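Local structure of methyltransferase small domain-containing protein (Thermoplasma acidophilum, 1NE2) at residues B[6-10]-B[38-42]; B[62-67]-B[93-99]. The protein is of unconfirmed function but has the fold of the S-adenosylmethionine-dependent methyltransferases and probably transfers methyl groups. All coordinates share one frame; numbering follows the deposited sequence.

Contact 1: residues B[6-10]-B[38-42]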
loop_
_atom_site.group_PDB
_atom_site.type_symbol
_atom_site.label_atom_id
_atom_site.label_comp_id
_atom_site.label_asym_id
_atom_site.label_seq_id
_atom_site.Cartn_x
_atom_site.Cartn_y
_atom_site.Cartn_z
ATOM N N ILE B 6 10.996 3.065 -22.580
ATOM C CA ILE B 6 10.144 2.556 -21.510
ATOM C C ILE B 6 8.680 2.964 -21.695
ATOM O O ILE B 6 7.772 2.226 -21.316
ATOM C CB ILE B 6 10.656 3.043 -20.133
ATOM C CG1 ILE B 6 9.922 2.312 -19.009
ATOM C CG2 ILE B 6 10.479 4.553 -20.017
ATOM C CD1 ILE B 6 10.439 2.637 -17.628
ATOM N N LYS B 7 8.447 4.134 -22.281
ATOM C CA LYS B 7 7.081 4.599 -22.495
ATOM C C LYS B 7 6.393 3.668 -23.489
ATOM O O LYS B 7 5.245 3.269 -23.286
ATOM C CB LYS B 7 7.094 6.050 -23.000
ATOM C CG LYS B 7 5.729 6.732 -23.095
ATOM C CD LYS B 7 5.054 6.469 -24.436
ATOM C CE LYS B 7 3.799 7.314 -24.610
ATOM N NZ LYS B 7 3.165 7.081 -25.938
ATOM N N ASN B 8 7.101 3.298 -24.554
ATOM C CA ASN B 8 6.530 2.402 -25.552
ATOM C C ASN B 8 6.410 0.980 -25.024
ATOM O O ASN B 8 5.432 0.291 -25.311
ATOM C CB ASN B 8 7.371 2.407 -26.830
ATOM C CG ASN B 8 7.158 3.657 -27.659
ATOM O OD1 ASN B 8 6.028 3.987 -28.022
ATOM N ND2 ASN B 8 8.244 4.355 -27.967
ATOM N N ASP B 9 7.399 0.548 -24.247
ATOM C CA ASP B 9 7.383 -0.799 -23.685
ATOM C C ASP B 9 6.242 -0.958 -22.681
ATOM O O ASP B 9 5.622 -2.018 -22.599
ATOM C CB ASP B 9 8.721 -1.121 -23.010
ATOM C CG ASP B 9 9.884 -1.143 -23.992
ATOM O OD1 ASP B 9 9.646 -1.402 -25.191
ATOM O OD2 ASP B 9 11.038 -0.917 -23.561
ATOM N N LEU B 10 5.971 0.095 -21.912
ATOM C CA LEU B 10 4.882 0.060 -20.942
ATOM C C LEU B 10 3.559 0.108 -21.693
ATOM O O LEU B 10 2.633 -0.648 -21.402
ATOM C CB LEU B 10 4.960 1.262 -19.990
ATOM C CG LEU B 10 3.795 1.425 -19.006
ATOM C CD1 LEU B 10 3.725 0.231 -18.058
ATOM C CD2 LEU B 10 3.973 2.717 -18.213
ATOM N N ALA B 38 0.419 5.792 -20.269
ATOM C CA ALA B 38 1.841 5.473 -20.200
ATOM C C ALA B 38 2.667 6.749 -20.010
ATOM O O ALA B 38 3.588 6.775 -19.202
ATOM C CB ALA B 38 2.277 4.740 -21.467
ATOM N N TYR B 39 2.332 7.808 -20.750
ATOM C CA TYR B 39 3.062 9.073 -20.636
ATOM C C TYR B 39 3.005 9.602 -19.204
ATOM O O TYR B 39 4.031 9.954 -18.606
ATOM C CB TYR B 39 2.459 10.126 -21.567
ATOM C CG TYR B 39 3.128 11.480 -21.457
ATOM C CD1 TYR B 39 4.351 11.724 -22.077
ATOM C CD2 TYR B 39 2.545 12.513 -20.722
ATOM C CE1 TYR B 39 4.981 12.963 -21.972
ATOM C CE2 TYR B 39 3.172 13.758 -20.609
ATOM C CZ TYR B 39 4.389 13.973 -21.239
ATOM O OH TYR B 39 5.023 15.194 -21.134
ATOM N N PHE B 40 1.788 9.665 -18.673
ATOM C CA PHE B 40 1.528 10.154 -17.323
ATOM C C PHE B 40 2.301 9.349 -16.280
ATOM O O PHE B 40 2.999 9.925 -15.436
ATOM C CB PHE B 40 0.013 10.083 -17.073
ATOM C CG PHE B 40 -0.422 10.465 -15.685
ATOM C CD1 PHE B 40 -0.095 11.705 -15.140
ATOM C CD2 PHE B 40 -1.245 9.608 -14.958
ATOM C CE1 PHE B 40 -0.591 12.088 -13.888
ATOM C CE2 PHE B 40 -1.745 9.976 -13.712
ATOM C CZ PHE B 40 -1.418 11.225 -13.173
ATOM N N LEU B 41 2.197 8.023 -16.353
ATOM C CA LEU B 41 2.886 7.147 -15.399
ATOM C C LEU B 41 4.410 7.228 -15.476
ATOM O O LEU B 41 5.081 7.192 -14.447
ATOM C CB LEU B 41 2.435 5.694 -15.580
ATOM C CG LEU B 41 0.977 5.398 -15.200
ATOM C CD1 LEU B 41 0.667 3.936 -15.526
ATOM C CD2 LEU B 41 0.745 5.666 -13.715
ATOM N N ILE B 42 4.962 7.343 -16.679
ATOM C CA ILE B 42 6.412 7.439 -16.799
ATOM C C ILE B 42 6.916 8.728 -16.138
ATOM O O ILE B 42 8.001 8.748 -15.550
ATOM C CB ILE B 42 6.871 7.364 -18.277
ATOM C CG1 ILE B 42 6.573 5.972 -18.840
ATOM C CG2 ILE B 42 8.364 7.680 -18.380
ATOM C CD1 ILE B 42 7.147 4.829 -18.014
#

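Contact 2: residues B[62-67]-B[93-99]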
loop_
_atom_site.group_PDB
_atom_site.type_symbol
_atom_site.label_atom_id
_atom_site.label_comp_id
_atom_site.label_asym_id
_atom_site.label_seq_id
_atom_site.Cartn_x
_atom_site.Cartn_y
_atom_site.Cartn_z
ATOM N N ASN B 62 -11.166 0.698 -14.910
ATOM C CA ASN B 62 -10.702 -0.577 -15.447
ATOM C C ASN B 62 -9.331 -0.942 -14.876
ATOM O O ASN B 62 -8.786 -2.009 -15.173
ATOM C CB ASN B 62 -10.623 -0.515 -16.975
ATOM C CG ASN B 62 -9.335 0.120 -17.470
ATOM O OD1 ASN B 62 -8.966 1.221 -17.056
ATOM N ND2 ASN B 62 -8.645 -0.576 -18.370
ATOM N N GLY B 63 -8.776 -0.032 -14.080
ATOM C CA GLY B 63 -7.496 -0.262 -13.438
ATOM C C GLY B 63 -6.231 0.035 -14.227
ATOM O O GLY B 63 -5.145 -0.260 -13.748
ATOM N N ILE B 64 -6.348 0.640 -15.405
ATOM C CA ILE B 64 -5.159 0.906 -16.208
ATOM C C ILE B 64 -4.009 1.617 -15.481
ATOM O O ILE B 64 -2.853 1.212 -15.607
ATOM C CB ILE B 64 -5.518 1.686 -17.500
ATOM C CG1 ILE B 64 -4.290 1.759 -18.409
ATOM C CG2 ILE B 64 -6.042 3.073 -17.160
ATOM C CD1 ILE B 64 -4.559 2.391 -19.770
ATOM N N LEU B 65 -4.302 2.658 -14.710
ATOM C CA LEU B 65 -3.222 3.359 -14.017
ATOM C C LEU B 65 -2.609 2.531 -12.883
ATOM O O LEU B 65 -1.417 2.652 -12.595
ATOM C CB LEU B 65 -3.708 4.716 -13.492
ATOM C CG LEU B 65 -4.140 5.736 -14.559
ATOM C CD1 LEU B 65 -4.452 7.074 -13.883
ATOM C CD2 LEU B 65 -3.044 5.927 -15.593
ATOM N N ALA B 66 -3.412 1.673 -12.259
ATOM C CA ALA B 66 -2.925 0.832 -11.170
ATOM C C ALA B 66 -2.055 -0.278 -11.748
ATOM O O ALA B 66 -0.973 -0.551 -11.236
ATOM C CB ALA B 66 -4.104 0.232 -10.394
ATOM N N CYS B 67 -2.537 -0.918 -12.811
ATOM C CA CYS B 67 -1.783 -1.981 -13.463
ATOM C C CYS B 67 -0.460 -1.411 -13.959
ATOM O O CYS B 67 0.587 -2.055 -13.856
ATOM C CB CYS B 67 -2.558 -2.547 -14.658
ATOM S SG CYS B 67 -4.102 -3.440 -14.275
ATOM N N ASN B 93 -7.419 -7.790 -15.054
ATOM C CA ASN B 93 -6.371 -7.131 -15.824
ATOM C C ASN B 93 -5.007 -7.280 -15.166
ATOM O O ASN B 93 -4.005 -7.495 -15.850
ATOM C CB ASN B 93 -6.696 -5.651 -16.038
ATOM C CG ASN B 93 -7.714 -5.439 -17.142
ATOM O OD1 ASN B 93 -7.800 -6.239 -18.075
ATOM N ND2 ASN B 93 -8.475 -4.355 -17.054
ATOM N N CYS B 94 -4.962 -7.162 -13.842
ATOM C CA CYS B 94 -3.703 -7.315 -13.123
ATOM C C CYS B 94 -3.908 -7.771 -11.683
ATOM O O CYS B 94 -4.095 -6.963 -10.774
ATOM C CB CYS B 94 -2.886 -6.012 -13.178
ATOM S SG CYS B 94 -3.678 -4.481 -12.582
ATOM N N GLY B 95 -3.845 -9.084 -11.485
ATOM C CA GLY B 95 -4.050 -9.662 -10.167
ATOM C C GLY B 95 -3.064 -9.284 -9.076
ATOM O O GLY B 95 -3.371 -9.432 -7.892
ATOM N N GLY B 96 -1.886 -8.802 -9.462
ATOM C CA GLY B 96 -0.884 -8.424 -8.480
ATOM C C GLY B 96 -1.241 -7.169 -7.705
ATOM O O GLY B 96 -0.616 -6.848 -6.692
ATOM N N VAL B 97 -2.250 -6.453 -8.185
ATOM C CA VAL B 97 -2.693 -5.224 -7.541
ATOM C C VAL B 97 -3.788 -5.480 -6.514
ATOM O O VAL B 97 -4.657 -6.335 -6.713
ATOM C CB VAL B 97 -3.234 -4.224 -8.577
ATOM C CG1 VAL B 97 -3.952 -3.078 -7.878
ATOM C CG2 VAL B 97 -2.087 -3.695 -9.438
ATOM N N ASN B 98 -3.735 -4.733 -5.418
ATOM C CA ASN B 98 -4.723 -4.842 -4.356
ATOM C C ASN B 98 -5.945 -3.990 -4.722
ATOM O O ASN B 98 -6.037 -2.822 -4.341
ATOM C CB ASN B 98 -4.098 -4.373 -3.031
ATOM C CG ASN B 98 -5.097 -4.327 -1.889
ATOM O OD1 ASN B 98 -6.016 -5.151 -1.810
ATOM N ND2 ASN B 98 -4.913 -3.367 -0.986
ATOM N N PHE B 99 -6.871 -4.580 -5.479
ATOM C CA PHE B 99 -8.094 -3.891 -5.892
ATOM C C PHE B 99 -9.204 -4.064 -4.863
ATOM O O PHE B 99 -9.338 -5.120 -4.251
ATOM C CB PHE B 99 -8.591 -4.431 -7.235
ATOM C CG PHE B 99 -7.805 -3.948 -8.416
ATOM C CD1 PHE B 99 -7.893 -2.623 -8.835
ATOM C CD2 PHE B 99 -6.993 -4.825 -9.128
ATOM C CE1 PHE B 99 -7.186 -2.182 -9.949
ATOM C CE2 PHE B 99 -6.282 -4.393 -10.241
ATOM C CZ PHE B 99 -6.379 -3.071 -10.654
#

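Contact 1: residues B[6-10]-B[38-42]
Ile42 of helix 34-46 pushes its CD1 methyl between Ile6 and Leu10, one turn apart on helix 6-14, and so joins the N-terminal helix to the first long helix of the Rossmann-like methyltransferase fold. The two short helical segments run more antiparallel than parallel, at 126°, with their axes 9.3 Å apart. Ile6 meets Ile42 obliquely, its CG1 lying 3.9 Å from Ile42 CD1 and its CG2 equally near that methyl. Leu10 and Ile42 instead lie alongside one another, pointing opposite ways, with Leu10 CD2 3.8 Å from Ile42 CD1. In Leu10, CG stands anti to the backbone N (chi1 174°), directed toward helix 34-46, and the turn at chi2 then aims CD2 at Ala38 CA and Leu41 CB. Leu72 packs on Ile6, Leu10, Leu41 and Ile42, closing this apolar cluster from a neighbouring loop. Lys7 lies on the more polar flank: its chain bends at chi2 (-87°), runs its aliphatic part past Ala38 and brings CE near the backbone of Tyr39, while NZ is held by a salt bridge to Glu11 and a hydrogen bond to Ser35. Where the backbones come nearest, the methyl CB of Ala38 rests 3.8 Å from the carbonyl O of Lys7.

Contact 2: residues B[62-67]-B[93-99]
The loop at 62-63, leading into helix 64-71, faces the chain leaving helix 84-93, where a type I turn from Cys94 to Val97 leads into strand 98-101; the backbones come nearest at Cys67 and Cys94, whose CA atoms are 5.7 Å apart. A disulfide joins Cys67 SG to Cys94 SG at 2.0 Å, with chi3 -85°. Cys94 SG sits between its backbone N and carbonyl carbon (chi1 56°), and from there it lies in the plane of the Phe99 ring, at the edge. Val97 CG1 sits over the centre of one face, 3.5 Å above the ring plane. Phe99 CE1 also touches Ala66 CB at 3.9 Å and approaches Gly63 CA, where a side chain would run into the ring. Gly63 and Ala66 fit a Rossmann-type GxGxxA pattern, consistent with the glycine-rich turn after the first strand that in related methyltransferases borders the cofactor pocket. Asn62 OD1 accepts from Ile64 N in an Asx turn, the donor standing well above the carbonyl plane. The backbone O of Asn62 accepts a hydrogen bond from Asn93 ND2 at 3.0 Å, in the carbonyl plane and in the amide plane of Asn93. With an alanine in place of Asn93, Asn62 O is likely to lose this donor and Gln18 N its acceptor. The side chains of Asn62 and Asn93 cross at about a right angle, their amide planes turned 74° apart.

Both segments of contact 1 come earlier in the chain than either segment of contact 2, and the centres of the two contacts are about 16 Å apart. Helix 64-71 connects them: Leu65, within 62-67, packs against Phe40 and Leu41 of 38-42, with Leu41 CD1 3.8 Å from Leu65 O. The next residue, Ala66, packs on strand 76-81, as do Val97 and Phe99. Contact 1 attaches helix 6-14 to helix 34-46, whose Phe40 packs on strands 111-116 and 142-147, and contact 2 fastens helix 64-71 to 98-101, the outermost strand within the chain at that end of the Rossmann-like sheet.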